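Side-chain contacts in attachment invasion locus protein (Yersinia pestis, PDB 3QRA), which forms an outer-membrane beta-barrel that mediates adhesion to host cells and promotes their invasion by an unknown mechanism: residues K33-F38 / G77-I82; S87-L92 / D133-Y138; L122-N125 / V131-A134. One frame throughout, in Å; residues are numbered along the deposited sequence.

Contact 1. Residues K33-F38 / G77-I82; sequences KYRYEF and GPVFRI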
ATOM      1  N   LYS A  33       1.714   4.410  -7.696  1.00 20.75           N
ATOM      2  CA  LYS A  33       1.759   5.765  -7.133  1.00 19.65           C
ATOM      3  C   LYS A  33       1.921   6.782  -8.243  1.00 21.60           C
ATOM      4  O   LYS A  33       2.614   6.521  -9.235  1.00 22.51           O
ATOM      5  CB  LYS A  33       2.875   5.921  -6.089  1.00 22.67           C
ATOM      6  CG  LYS A  33       2.638   5.130  -4.797  1.00 17.38           C
ATOM      7  CD  LYS A  33       3.241   5.904  -3.593  1.00 19.11           C
ATOM      8  CE  LYS A  33       3.085   5.122  -2.284  1.00 20.31           C
ATOM      9  NZ  LYS A  33       4.017   3.953  -2.217  1.00 20.03           N
ATOM     10  N   TYR A  34       1.271   7.931  -8.072  1.00 20.09           N
ATOM     11  CA  TYR A  34       1.350   9.018  -9.039  1.00 21.40           C
ATOM     12  C   TYR A  34       1.639  10.305  -8.281  1.00 22.20           C
ATOM     13  O   TYR A  34       0.927  10.644  -7.344  1.00 23.89           O
ATOM     14  CB  TYR A  34       0.052   9.168  -9.827  1.00 24.07           C
ATOM     15  CG  TYR A  34       0.028  10.454 -10.637  1.00 32.34           C
ATOM     16  CD1 TYR A  34       0.716  10.558 -11.831  1.00 34.24           C
ATOM     17  CD2 TYR A  34      -0.643  11.575 -10.169  1.00 40.34           C
ATOM     18  CE1 TYR A  34       0.710  11.745 -12.564  1.00 36.92           C
ATOM     19  CE2 TYR A  34      -0.654  12.760 -10.889  1.00 40.19           C
ATOM     20  CZ  TYR A  34       0.021  12.839 -12.078  1.00 42.35           C
ATOM     21  OH  TYR A  34       0.006  14.030 -12.777  1.00 53.54           O
ATOM     22  N   ARG A  35       2.693  11.000  -8.686  1.00 23.22           N
ATOM     23  CA  ARG A  35       3.135  12.217  -8.010  1.00 19.51           C
ATOM     24  C   ARG A  35       3.104  13.370  -8.980  1.00 19.91           C
ATOM     25  O   ARG A  35       3.417  13.208 -10.163  1.00 21.51           O
ATOM     26  CB  ARG A  35       4.567  12.045  -7.494  1.00 21.92           C
ATOM     27  CG  ARG A  35       5.164  13.309  -6.863  1.00 24.09           C
ATOM     28  CD  ARG A  35       6.620  13.059  -6.501  1.00 21.82           C
ATOM     29  NE  ARG A  35       7.305  14.247  -5.984  1.00 19.03           N
ATOM     30  CZ  ARG A  35       8.576  14.238  -5.607  1.00 26.82           C
ATOM     31  NH1 ARG A  35       9.262  13.108  -5.709  1.00 25.70           N
ATOM     32  NH2 ARG A  35       9.161  15.341  -5.124  1.00 19.53           N
ATOM     33  N   TYR A  36       2.713  14.540  -8.492  1.00 18.89           N
ATOM     34  CA  TYR A  36       2.773  15.740  -9.304  1.00 20.91           C
ATOM     35  C   TYR A  36       3.379  16.848  -8.460  1.00 25.36           C
ATOM     36  O   TYR A  36       2.948  17.090  -7.338  1.00 23.33           O
ATOM     37  CB  TYR A  36       1.391  16.155  -9.807  1.00 21.23           C
ATOM     38  CG  TYR A  36       1.455  17.331 -10.770  1.00 27.60           C
ATOM     39  CD1 TYR A  36       1.640  17.121 -12.135  1.00 29.57           C
ATOM     40  CD2 TYR A  36       1.358  18.640 -10.318  1.00 25.26           C
ATOM     41  CE1 TYR A  36       1.710  18.165 -13.017  1.00 32.86           C
ATOM     42  CE2 TYR A  36       1.430  19.718 -11.220  1.00 25.84           C
ATOM     43  CZ  TYR A  36       1.605  19.458 -12.567  1.00 34.07           C
ATOM     44  OH  TYR A  36       1.675  20.477 -13.495  1.00 35.07           O
ATOM     45  N   GLU A  37       4.379  17.498  -8.998  1.00 23.58           N
ATOM     46  CA  GLU A  37       5.085  18.545  -8.308  1.00 23.86           C
ATOM     47  C   GLU A  37       4.549  19.917  -8.769  1.00 26.00           C
ATOM     48  O   GLU A  37       4.665  20.234  -9.894  1.00 26.68           O
ATOM     49  CB  GLU A  37       6.585  18.422  -8.531  1.00 25.23           C
ATOM     50  CG  GLU A  37       7.228  17.242  -7.854  1.00 21.50           C
ATOM     51  CD  GLU A  37       8.664  17.023  -8.189  1.00 31.61           C
ATOM     52  OE1 GLU A  37       9.508  17.805  -7.801  1.00 26.68           O
ATOM     53  OE2 GLU A  37       8.951  16.041  -8.843  1.00 27.97           O
ATOM     54  N   PHE A  38       3.929  20.651  -7.862  1.00 26.32           N
ATOM     55  CA  PHE A  38       3.318  21.952  -8.096  1.00 28.17           C
ATOM     56  C   PHE A  38       4.342  23.039  -8.213  1.00 30.58           C
ATOM     57  O   PHE A  38       4.105  24.016  -8.831  1.00 31.27           O
ATOM     58  CB  PHE A  38       2.516  22.394  -6.905  1.00 40.23           C
ATOM     59  CG  PHE A  38       1.459  21.533  -6.580  1.00 43.53           C
ATOM     60  CD1 PHE A  38       0.499  21.279  -7.491  1.00 53.89           C
ATOM     61  CD2 PHE A  38       1.399  20.949  -5.360  1.00 42.93           C
ATOM     62  CE1 PHE A  38      -0.505  20.446  -7.191  1.00 60.07           C
ATOM     63  CE2 PHE A  38       0.386  20.157  -5.057  1.00 50.66           C
ATOM     64  CZ  PHE A  38      -0.563  19.884  -5.969  1.00 50.86           C
ATOM     65  N   GLY A  77      -1.452  12.557  -0.257  1.00 19.88           N
ATOM     66  CA  GLY A  77      -0.885  13.533   0.654  1.00 20.31           C
ATOM     67  C   GLY A  77       0.239  14.346   0.058  1.00 19.62           C
ATOM     68  O   GLY A  77       0.588  14.163  -1.112  1.00 19.35           O
ATOM     69  N   PRO A  78       0.816  15.256   0.864  1.00 23.11           N
ATOM     70  CA  PRO A  78       1.856  16.153   0.355  1.00 19.99           C
ATOM     71  C   PRO A  78       3.210  15.459   0.253  1.00 21.20           C
ATOM     72  O   PRO A  78       3.533  14.583   1.066  1.00 20.76           O
ATOM     73  CB  PRO A  78       1.906  17.264   1.421  1.00 21.35           C
ATOM     74  CG  PRO A  78       1.593  16.522   2.723  1.00 21.90           C
ATOM     75  CD  PRO A  78       0.575  15.438   2.314  1.00 23.03           C
ATOM     76  N   VAL A  79       3.985  15.833  -0.760  1.00 19.18           N
ATOM     77  CA  VAL A  79       5.340  15.320  -0.897  1.00 17.09           C
ATOM     78  C   VAL A  79       6.310  16.510  -0.910  1.00 22.08           C
ATOM     79  O   VAL A  79       6.066  17.513  -1.582  1.00 22.65           O
ATOM     80  CB  VAL A  79       5.513  14.358  -2.133  1.00 25.12           C
ATOM     81  CG1 VAL A  79       4.852  14.907  -3.389  1.00 21.97           C
ATOM     82  CG2 VAL A  79       6.992  14.027  -2.372  1.00 22.37           C
ATOM     83  N   PHE A  80       7.385  16.397  -0.135  1.00 15.90           N
ATOM     84  CA  PHE A  80       8.344  17.480   0.057  1.00 18.22           C
ATOM     85  C   PHE A  80       9.671  17.084  -0.542  1.00 25.14           C
ATOM     86  O   PHE A  80      10.265  16.084  -0.137  1.00 21.77           O
ATOM     87  CB  PHE A  80       8.533  17.757   1.564  1.00 21.08           C
ATOM     88  CG  PHE A  80       7.265  18.162   2.257  1.00 21.58           C
ATOM     89  CD1 PHE A  80       6.901  19.498   2.327  1.00 21.86           C
ATOM     90  CD2 PHE A  80       6.419  17.207   2.802  1.00 21.02           C
ATOM     91  CE1 PHE A  80       5.718  19.878   2.950  1.00 22.98           C
ATOM     92  CE2 PHE A  80       5.235  17.579   3.418  1.00 22.85           C
ATOM     93  CZ  PHE A  80       4.887  18.923   3.497  1.00 19.42           C
ATOM     94  N   ARG A  81      10.147  17.858  -1.512  1.00 21.78           N
ATOM     95  CA  ARG A  81      11.427  17.546  -2.119  1.00 23.50           C
ATOM     96  C   ARG A  81      12.523  18.125  -1.253  1.00 29.84           C
ATOM     97  O   ARG A  81      12.493  19.307  -0.926  1.00 31.73           O
ATOM     98  CB  ARG A  81      11.518  18.094  -3.554  1.00 23.83           C
ATOM     99  CG  ARG A  81      12.890  17.894  -4.181  1.00 27.24           C
ATOM    100  CD  ARG A  81      12.864  18.068  -5.715  1.00 29.60           C
ATOM    101  NE  ARG A  81      12.028  17.074  -6.397  1.00 31.02           N
ATOM    102  CZ  ARG A  81      12.415  15.828  -6.659  1.00 33.08           C
ATOM    103  NH1 ARG A  81      13.617  15.406  -6.275  1.00 31.54           N
ATOM    104  NH2 ARG A  81      11.601  14.998  -7.303  1.00 41.40           N
ATOM    105  N   ILE A  82      13.471  17.286  -0.851  1.00 26.42           N
ATOM    106  CA  ILE A  82      14.602  17.760  -0.058  1.00 33.82           C
ATOM    107  C   ILE A  82      15.681  18.328  -0.958  1.00 37.08           C
ATOM    108  O   ILE A  82      16.197  19.434  -0.734  1.00 32.03           O
ATOM    109  CB  ILE A  82      15.226  16.637   0.763  1.00 33.77           C
ATOM    110  CG1 ILE A  82      14.154  15.921   1.582  1.00 29.96           C
ATOM    111  CG2 ILE A  82      16.347  17.198   1.652  1.00 37.57           C
ATOM    112  CD1 ILE A  82      14.703  14.795   2.429  1.00 39.34           C
TER
HETATM  113  O   HOH W   1       7.367  17.485  -4.276  1.00 22.53           O

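Contact 2. Residues S87-L92 / D133-Y138; sequences SLYGLL and DASYEY. With C8E ((hydroxyethyloxy)tri(ethyloxy)octane), chain H.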
ATOM      1  N   SER A  87      12.911  12.867  -1.809  1.00 19.22           N
ATOM      2  CA  SER A  87      11.700  13.539  -1.383  1.00 17.18           C
ATOM      3  C   SER A  87      10.991  12.663  -0.357  1.00 24.20           C
ATOM      4  O   SER A  87      11.048  11.439  -0.442  1.00 23.25           O
ATOM      5  CB  SER A  87      10.769  13.765  -2.577  1.00 20.30           C
ATOM      6  OG  SER A  87      11.422  14.504  -3.594  1.00 24.23           O
ATOM      7  N   LEU A  88      10.301  13.296   0.583  1.00 18.84           N
ATOM      8  CA  LEU A  88       9.592  12.586   1.655  1.00 21.24           C
ATOM      9  C   LEU A  88       8.109  12.879   1.596  1.00 21.76           C
ATOM     10  O   LEU A  88       7.711  13.987   1.309  1.00 22.75           O
ATOM     11  CB  LEU A  88      10.093  13.075   3.010  1.00 23.13           C
ATOM     12  CG  LEU A  88      11.589  13.065   3.291  1.00 34.58           C
ATOM     13  CD1 LEU A  88      11.857  13.717   4.652  1.00 33.22           C
ATOM     14  CD2 LEU A  88      12.129  11.651   3.247  1.00 36.17           C
ATOM     15  N   TYR A  89       7.270  11.909   1.908  1.00 19.12           N
ATOM     16  CA  TYR A  89       5.841  12.175   1.859  1.00 18.89           C
ATOM     17  C   TYR A  89       5.039  11.504   2.985  1.00 21.55           C
ATOM     18  O   TYR A  89       5.473  10.509   3.584  1.00 19.94           O
ATOM     19  CB  TYR A  89       5.271  11.822   0.484  1.00 17.03           C
ATOM     20  CG  TYR A  89       5.462  10.378   0.026  1.00 21.07           C
ATOM     21  CD1 TYR A  89       4.631   9.356   0.497  1.00 22.13           C
ATOM     22  CD2 TYR A  89       6.439  10.049  -0.913  1.00 22.33           C
ATOM     23  CE1 TYR A  89       4.786   8.041   0.068  1.00 19.30           C
ATOM     24  CE2 TYR A  89       6.600   8.721  -1.361  1.00 21.31           C
ATOM     25  CZ  TYR A  89       5.768   7.733  -0.873  1.00 21.36           C
ATOM     26  OH  TYR A  89       5.906   6.429  -1.333  1.00 22.06           O
ATOM     27  N   GLY A  90       3.876  12.082   3.271  1.00 20.58           N
ATOM     28  CA  GLY A  90       2.939  11.514   4.229  1.00 23.26           C
ATOM     29  C   GLY A  90       1.577  11.382   3.569  1.00 29.56           C
ATOM     30  O   GLY A  90       1.145  12.279   2.839  1.00 31.72           O
ATOM     31  N   LEU A  91       0.901  10.261   3.822  1.00 18.70           N
ATOM     32  CA  LEU A  91      -0.337   9.913   3.129  1.00 20.17           C
ATOM     33  C   LEU A  91      -1.464   9.591   4.105  1.00 18.74           C
ATOM     34  O   LEU A  91      -1.232   9.077   5.198  1.00 19.72           O
ATOM     35  CB  LEU A  91      -0.115   8.691   2.232  1.00 22.30           C
ATOM     36  CG  LEU A  91       1.046   8.807   1.241  1.00 29.34           C
ATOM     37  CD1 LEU A  91       1.203   7.528   0.442  1.00 29.35           C
ATOM     38  CD2 LEU A  91       0.824   9.987   0.303  1.00 31.79           C
ATOM     39  N   LEU A  92      -2.681   9.901   3.682  1.00 21.25           N
ATOM     40  CA  LEU A  92      -3.880   9.608   4.440  1.00 20.61           C
ATOM     41  C   LEU A  92      -4.950   9.178   3.460  1.00 19.63           C
ATOM     42  O   LEU A  92      -5.021   9.676   2.323  1.00 21.34           O
ATOM     43  CB  LEU A  92      -4.357  10.854   5.193  1.00 22.75           C
ATOM     44  CG  LEU A  92      -5.607  10.669   6.054  1.00 29.89           C
ATOM     45  CD1 LEU A  92      -5.310   9.733   7.202  1.00 33.74           C
ATOM     46  CD2 LEU A  92      -6.090  12.028   6.584  1.00 37.88           C
ATOM     47  N   ASP A 133      10.545   4.188  -5.433  1.00 21.32           N
ATOM     48  CA  ASP A 133       9.571   4.609  -4.441  1.00 19.94           C
ATOM     49  C   ASP A 133       9.522   3.574  -3.321  1.00 21.52           C
ATOM     50  O   ASP A 133       9.531   2.381  -3.594  1.00 21.64           O
ATOM     51  CB  ASP A 133       8.184   4.740  -5.095  1.00 21.29           C
ATOM     52  CG  ASP A 133       7.089   5.062  -4.080  1.00 21.07           C
ATOM     53  OD1 ASP A 133       6.949   6.252  -3.737  1.00 21.32           O
ATOM     54  OD2 ASP A 133       6.378   4.129  -3.628  1.00 22.44           O
ATOM     55  N   ALA A 134       9.462   4.015  -2.068  1.00 23.17           N
ATOM     56  CA  ALA A 134       9.282   3.055  -0.974  1.00 22.64           C
ATOM     57  C   ALA A 134       8.405   3.668   0.091  1.00 22.81           C
ATOM     58  O   ALA A 134       8.564   4.841   0.426  1.00 21.74           O
ATOM     59  CB  ALA A 134      10.629   2.626  -0.374  1.00 23.16           C
ATOM     60  N   SER A 135       7.470   2.887   0.618  1.00 19.47           N
ATOM     61  CA  SER A 135       6.595   3.433   1.651  1.00 20.48           C
ATOM     62  C   SER A 135       6.026   2.366   2.572  1.00 21.01           C
ATOM     63  O   SER A 135       6.087   1.174   2.276  1.00 20.96           O
ATOM     64  CB  SER A 135       5.459   4.255   1.014  1.00 20.37           C
ATOM     65  OG  SER A 135       4.439   3.421   0.487  1.00 20.14           O
ATOM     66  N   TYR A 136       5.494   2.823   3.701  1.00 18.97           N
ATOM     67  CA  TYR A 136       4.800   1.965   4.650  1.00 17.67           C
ATOM     68  C   TYR A 136       3.408   2.543   4.887  1.00 20.30           C
ATOM     69  O   TYR A 136       3.202   3.771   4.862  1.00 19.77           O
ATOM     70  CB  TYR A 136       5.569   1.856   5.975  1.00 20.33           C
ATOM     71  CG  TYR A 136       4.791   1.118   7.043  1.00 19.28           C
ATOM     72  CD1 TYR A 136       4.746  -0.275   7.057  1.00 25.55           C
ATOM     73  CD2 TYR A 136       4.101   1.808   8.039  1.00 23.77           C
ATOM     74  CE1 TYR A 136       4.035  -0.957   8.034  1.00 26.69           C
ATOM     75  CE2 TYR A 136       3.378   1.126   9.015  1.00 26.03           C
ATOM     76  CZ  TYR A 136       3.352  -0.251   9.001  1.00 28.66           C
ATOM     77  OH  TYR A 136       2.644  -0.945   9.962  1.00 32.82           O
ATOM     78  N   GLU A 137       2.451   1.650   5.100  1.00 17.89           N
ATOM     79  CA  GLU A 137       1.074   2.031   5.328  1.00 19.54           C
ATOM     80  C   GLU A 137       0.507   1.208   6.472  1.00 24.03           C
ATOM     81  O   GLU A 137       0.849   0.056   6.619  1.00 22.22           O
ATOM     82  CB  GLU A 137       0.283   1.742   4.063  1.00 21.76           C
ATOM     83  CG  GLU A 137      -1.192   2.038   4.139  1.00 20.33           C
ATOM     84  CD  GLU A 137      -1.800   1.909   2.762  1.00 26.67           C
ATOM     85  OE1 GLU A 137      -1.492   2.778   1.916  1.00 28.26           O
ATOM     86  OE2 GLU A 137      -2.533   0.924   2.516  1.00 28.53           O
ATOM     87  N   TYR A 138      -0.378   1.804   7.259  1.00 18.23           N
ATOM     88  CA  TYR A 138      -1.015   1.133   8.389  1.00 19.74           C
ATOM     89  C   TYR A 138      -2.515   1.389   8.353  1.00 21.34           C
ATOM     90  O   TYR A 138      -2.959   2.505   8.067  1.00 21.28           O
ATOM     91  CB  TYR A 138      -0.442   1.663   9.701  1.00 21.25           C
ATOM     92  CG  TYR A 138      -1.135   1.132  10.932  1.00 23.02           C
ATOM     93  CD1 TYR A 138      -0.853  -0.143  11.420  1.00 26.76           C
ATOM     94  CD2 TYR A 138      -2.064   1.913  11.621  1.00 25.04           C
ATOM     95  CE1 TYR A 138      -1.490  -0.629  12.574  1.00 27.60           C
ATOM     96  CE2 TYR A 138      -2.699   1.438  12.768  1.00 28.10           C
ATOM     97  CZ  TYR A 138      -2.414   0.172  13.230  1.00 26.44           C
ATOM     98  OH  TYR A 138      -3.042  -0.283  14.369  1.00 30.20           O
TER
HETATM   99  C1  C8E H   7      10.653   3.904   3.396  1.00 50.15           C
HETATM  100  C2  C8E H   7       9.512   3.920   4.406  1.00 58.01           C
HETATM  101  C3  C8E H   7       9.720   4.999   5.463  1.00 64.76           C
HETATM  102  C4  C8E H   7       8.399   5.384   6.124  1.00 66.63           C
HETATM  103  C5  C8E H   7       8.474   5.273   7.645  1.00 62.07           C
HETATM  104  C6  C8E H   7       7.405   4.338   8.203  1.00 58.96           C
HETATM  105  C7  C8E H   7       7.852   3.740   9.532  1.00 58.50           C
HETATM  106  C8  C8E H   7       6.824   2.760  10.085  1.00 65.43           C
HETATM  107  O9  C8E H   7       7.485   1.713  10.766  1.00 69.34           O

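Contact 3. Residues L122-N125 / V131-A134; sequences LQFN and VIDA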
ATOM      1  N   LEU A 122       9.143   7.623   0.817  1.00 23.77           N
ATOM      2  CA  LEU A 122      10.037   8.457   0.100  1.00 23.57           C
ATOM      3  C   LEU A 122      10.223   8.084  -1.338  1.00 25.57           C
ATOM      4  O   LEU A 122       9.993   6.988  -1.716  1.00 21.11           O
ATOM      5  CB  LEU A 122      11.345   8.533   0.783  1.00 26.20           C
ATOM      6  CG  LEU A 122      12.070   7.292   1.074  1.00 36.84           C
ATOM      7  CD1 LEU A 122      12.831   6.997  -0.108  1.00 53.51           C
ATOM      8  CD2 LEU A 122      12.998   7.477   2.235  1.00 45.45           C
ATOM      9  N   GLN A 123      10.646   9.073  -2.091  1.00 22.63           N
ATOM     10  CA  GLN A 123      11.031   8.831  -3.479  1.00 22.56           C
ATOM     11  C   GLN A 123      12.478   9.236  -3.690  1.00 22.56           C
ATOM     12  O   GLN A 123      12.914  10.306  -3.250  1.00 24.91           O
ATOM     13  CB  GLN A 123      10.132   9.591  -4.461  1.00 23.02           C
ATOM     14  CG  GLN A 123       8.657   9.219  -4.332  1.00 22.37           C
ATOM     15  CD  GLN A 123       7.923   9.301  -5.652  1.00 26.44           C
ATOM     16  OE1 GLN A 123       8.147  10.220  -6.447  1.00 23.32           O
ATOM     17  NE2 GLN A 123       7.045   8.333  -5.898  1.00 20.72           N
ATOM     18  N   PHE A 124      13.206   8.374  -4.391  1.00 21.56           N
ATOM     19  CA  PHE A 124      14.599   8.585  -4.737  1.00 24.11           C
ATOM     20  C   PHE A 124      14.708   8.717  -6.257  1.00 28.77           C
ATOM     21  O   PHE A 124      14.168   7.891  -6.996  1.00 25.34           O
ATOM     22  CB  PHE A 124      15.425   7.391  -4.240  1.00 31.43           C
ATOM     23  CG  PHE A 124      16.862   7.406  -4.679  1.00 35.70           C
ATOM     24  CD1 PHE A 124      17.673   8.501  -4.425  1.00 37.92           C
ATOM     25  CD2 PHE A 124      17.413   6.302  -5.314  1.00 40.08           C
ATOM     26  CE1 PHE A 124      19.000   8.509  -4.829  1.00 37.26           C
ATOM     27  CE2 PHE A 124      18.740   6.303  -5.715  1.00 40.84           C
ATOM     28  CZ  PHE A 124      19.533   7.407  -5.472  1.00 39.49           C
ATOM     29  N   ASN A 125      15.392   9.761  -6.721  1.00 24.12           N
ATOM     30  CA  ASN A 125      15.652   9.940  -8.150  1.00 22.47           C
ATOM     31  C   ASN A 125      17.136   9.791  -8.446  1.00 28.38           C
ATOM     32  O   ASN A 125      17.880  10.767  -8.367  1.00 30.81           O
ATOM     33  CB  ASN A 125      15.185  11.328  -8.621  1.00 26.96           C
ATOM     34  CG  ASN A 125      13.742  11.618  -8.247  1.00 31.01           C
ATOM     35  OD1 ASN A 125      13.466  12.501  -7.429  1.00 28.82           O
ATOM     36  ND2 ASN A 125      12.811  10.853  -8.822  1.00 25.41           N
ATOM     37  N   VAL A 131      12.468   7.037 -11.017  1.00 23.00           N
ATOM     38  CA  VAL A 131      11.921   7.036  -9.661  1.00 24.06           C
ATOM     39  C   VAL A 131      12.088   5.680  -9.024  1.00 25.54           C
ATOM     40  O   VAL A 131      11.831   4.722  -9.633  1.00 25.53           O
ATOM     41  CB  VAL A 131      10.426   7.263  -9.626  1.00 27.46           C
ATOM     42  CG1 VAL A 131       9.971   7.505  -8.244  1.00 30.94           C
ATOM     43  CG2 VAL A 131      10.065   8.319 -10.382  1.00 38.67           C
ATOM     44  N   ILE A 132      12.509   5.665  -7.786  1.00 24.63           N
ATOM     45  CA  ILE A 132      12.426   4.509  -6.922  1.00 23.19           C
ATOM     46  C   ILE A 132      11.582   4.953  -5.745  1.00 24.41           C
ATOM     47  O   ILE A 132      11.839   5.996  -5.154  1.00 23.84           O
ATOM     48  CB  ILE A 132      13.814   4.059  -6.449  1.00 27.98           C
ATOM     49  CG1 ILE A 132      14.679   3.696  -7.665  1.00 32.54           C
ATOM     50  CG2 ILE A 132      13.688   2.875  -5.476  1.00 26.46           C
ATOM     51  CD1 ILE A 132      16.062   3.229  -7.311  1.00 40.21           C
ATOM     52  N   ASP A 133      10.545   4.188  -5.433  1.00 21.32           N
ATOM     53  CA  ASP A 133       9.571   4.609  -4.441  1.00 19.94           C
ATOM     54  C   ASP A 133       9.522   3.574  -3.321  1.00 21.52           C
ATOM     55  O   ASP A 133       9.531   2.381  -3.594  1.00 21.64           O
ATOM     56  CB  ASP A 133       8.184   4.740  -5.095  1.00 21.29           C
ATOM     57  CG  ASP A 133       7.089   5.062  -4.080  1.00 21.07           C
ATOM     58  OD1 ASP A 133       6.949   6.252  -3.737  1.00 21.32           O
ATOM     59  OD2 ASP A 133       6.378   4.129  -3.628  1.00 22.44           O
ATOM     60  N   ALA A 134       9.462   4.015  -2.068  1.00 23.17           N
ATOM     61  CA  ALA A 134       9.282   3.055  -0.974  1.00 22.64           C
ATOM     62  C   ALA A 134       8.405   3.668   0.091  1.00 22.81           C
ATOM     63  O   ALA A 134       8.564   4.841   0.426  1.00 21.74           O
ATOM     64  CB  ALA A 134      10.629   2.626  -0.374  1.00 23.16           C
TER

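Contact 1. Residues K33-F38 / G77-I82
R35 reaches across the barrel interior to V79 and R81: its aliphatic part lies against V79 and its guanidinium reaches R81. From CB the chain leaves with CG trans to the backbone nitrogen (chi1 175°) and stays extended as far as NE. R35 CG lies 3.8 Å from V79 CG1, and R35 CD and NE keep to the same methyl. R35 CZ is 3.6 Å from V79 CG2, which covers one face of the guanidinium. Valine suits this place because its two methyls give a compact apolar bed for the chain. R35 NE is buried here without a polar partner in the model. On the opposite face E37 OE2 sits toward the rim; the attraction is one of charge, with no N-H aimed at the carboxylate. Strands 28-37 and 66-81 are not neighbours in this eight-stranded antiparallel barrel, so these side chains meet through its interior. At the tip, R35 NH2 donates to a water that in turn donates to V79 O; S87 also binds NH2, and Q123 binds NH1. R35 NH2 comes within 3.3 Å of R81 NH2, the two guanidinium planes almost parallel, and E37 probably offsets the doubled charge. R81, bent at chi3, grips E37 side-on: R81 NE reaches E37 OE1 at 3.0 Å and R81 NH2 reaches E37 OE2 at 3.2 Å, both from above the carboxylate plane. R156 forms a further salt bridge with E37 OE2.

Contact 2. Residues S87-L92 / D133-Y138
The hydroxyl of Y89 donates a hydrogen bond to D133, with 2.6 Å from Y89 OH to D133 OD1. It meets the oxygen on the syn side, 24° out of the carboxylate plane, although the planes of the ring and the carboxylate are themselves only 2° apart. D133 OD1 lies at the edge of the ring, near its plane. Beside this bond Y89 OH rests 3.2 Å from S135 CB, and Y89 CE1 is 4.0 Å from that carbon. Tyrosine suits the place because its ring spans the distance between two strand segments whose axes come no nearer than 8.9 Å and still carries a donor at its tip. With CG between the backbone nitrogen and the carbonyl carbon (chi1 58°), the ring carries its hydroxyl to D133. In the next shell K33 fixes the polar groups: its NZ forms a salt bridge with D133 OD2, hydrogen-bonds S135 OG and makes a weak hydrogen bond to Y89 OH. An ammonium group so near would be expected to keep D133 ionised. A small serine lets both the phenol and the lysine come close. Residues between the inward-facing ones point out of the barrel, where a detergent molecule (C8E) probably occupies the place of lipid: C8E C8 lies 3.5 Å from Y136 CD2 and C8E C1 is 3.8 Å from A134 O. Strand 108-124 lies between strands 86-102 and 130-141 in the sheet, so the tyrosine bridges second neighbours through the interior, with its side chain also touching V79 and I45 of strands 66-81 and 42-53 and Q123 of the intervening strand.

Contact 3. Residues L122-N125 / V131-A134
Q123 and D133 face each other across a non-hydrogen-bonded pair of the antiparallel sheet and bind through their side chains. Q123 NE2 donates to D133 OD1 over 3.0 Å, nearly straight at 169°, with the oxygen in the plane of the amide but the nitrogen above the plane of the carboxylate. The chain of Q123 bends at chi2 (-148°), which turns the amide toward the neighbouring strand. Its other end, OE1, accepts from R35, so both ends of the glutamine are used; D133 OD1 also receives the phenol of Y89. On either side of this pair the backbones are joined in hydrogen-bonded pairs: L122 N to A134 O at 2.9 Å and F124 N to I132 O at 2.8 Å, each with its return bond. Next to the side-chain bond, V131 CG1 packs 3.7 Å from Q123 OE1, while V131 CG2 lies alongside the amide of N125, whose ND2 donates to F130 O and whose OD1 accepts from R81. The other face carries apolar side chains. I132 runs beside F124, pointing the same way, and I132 CD1 meets the ring edge 3.9 Å from F124 CD2. L122 and the small A134 continue that surface. Such a split is characteristic of a transmembrane barrel: here the amide and carboxylate satisfy each other inside, and the apolar face is consistent with contact to lipid, as the detergent near A134 suggests.

How the contacts relate
All three contacts belong to one closed antiparallel barrel, on the same side of the chain's centre, with their own centres 10 to 11 Å apart. Along the sequence, contact 1 closes before contacts 2 and 3 open, and these last two end together on strand 130-141, sharing D133 and A134. Contact 3 joins strands adjacent in the sheet, whereas contacts 1 and 2 cross the interior between strands that are not. K33 ties segment 33-38 to segment 133-138, and R81 ties segment 77-82 to N125. The polar side chains of the three contacts therefore form a connected network inside this end of the barrel, linking strands 28-37, 66-81, 86-102, 108-124 and 130-141.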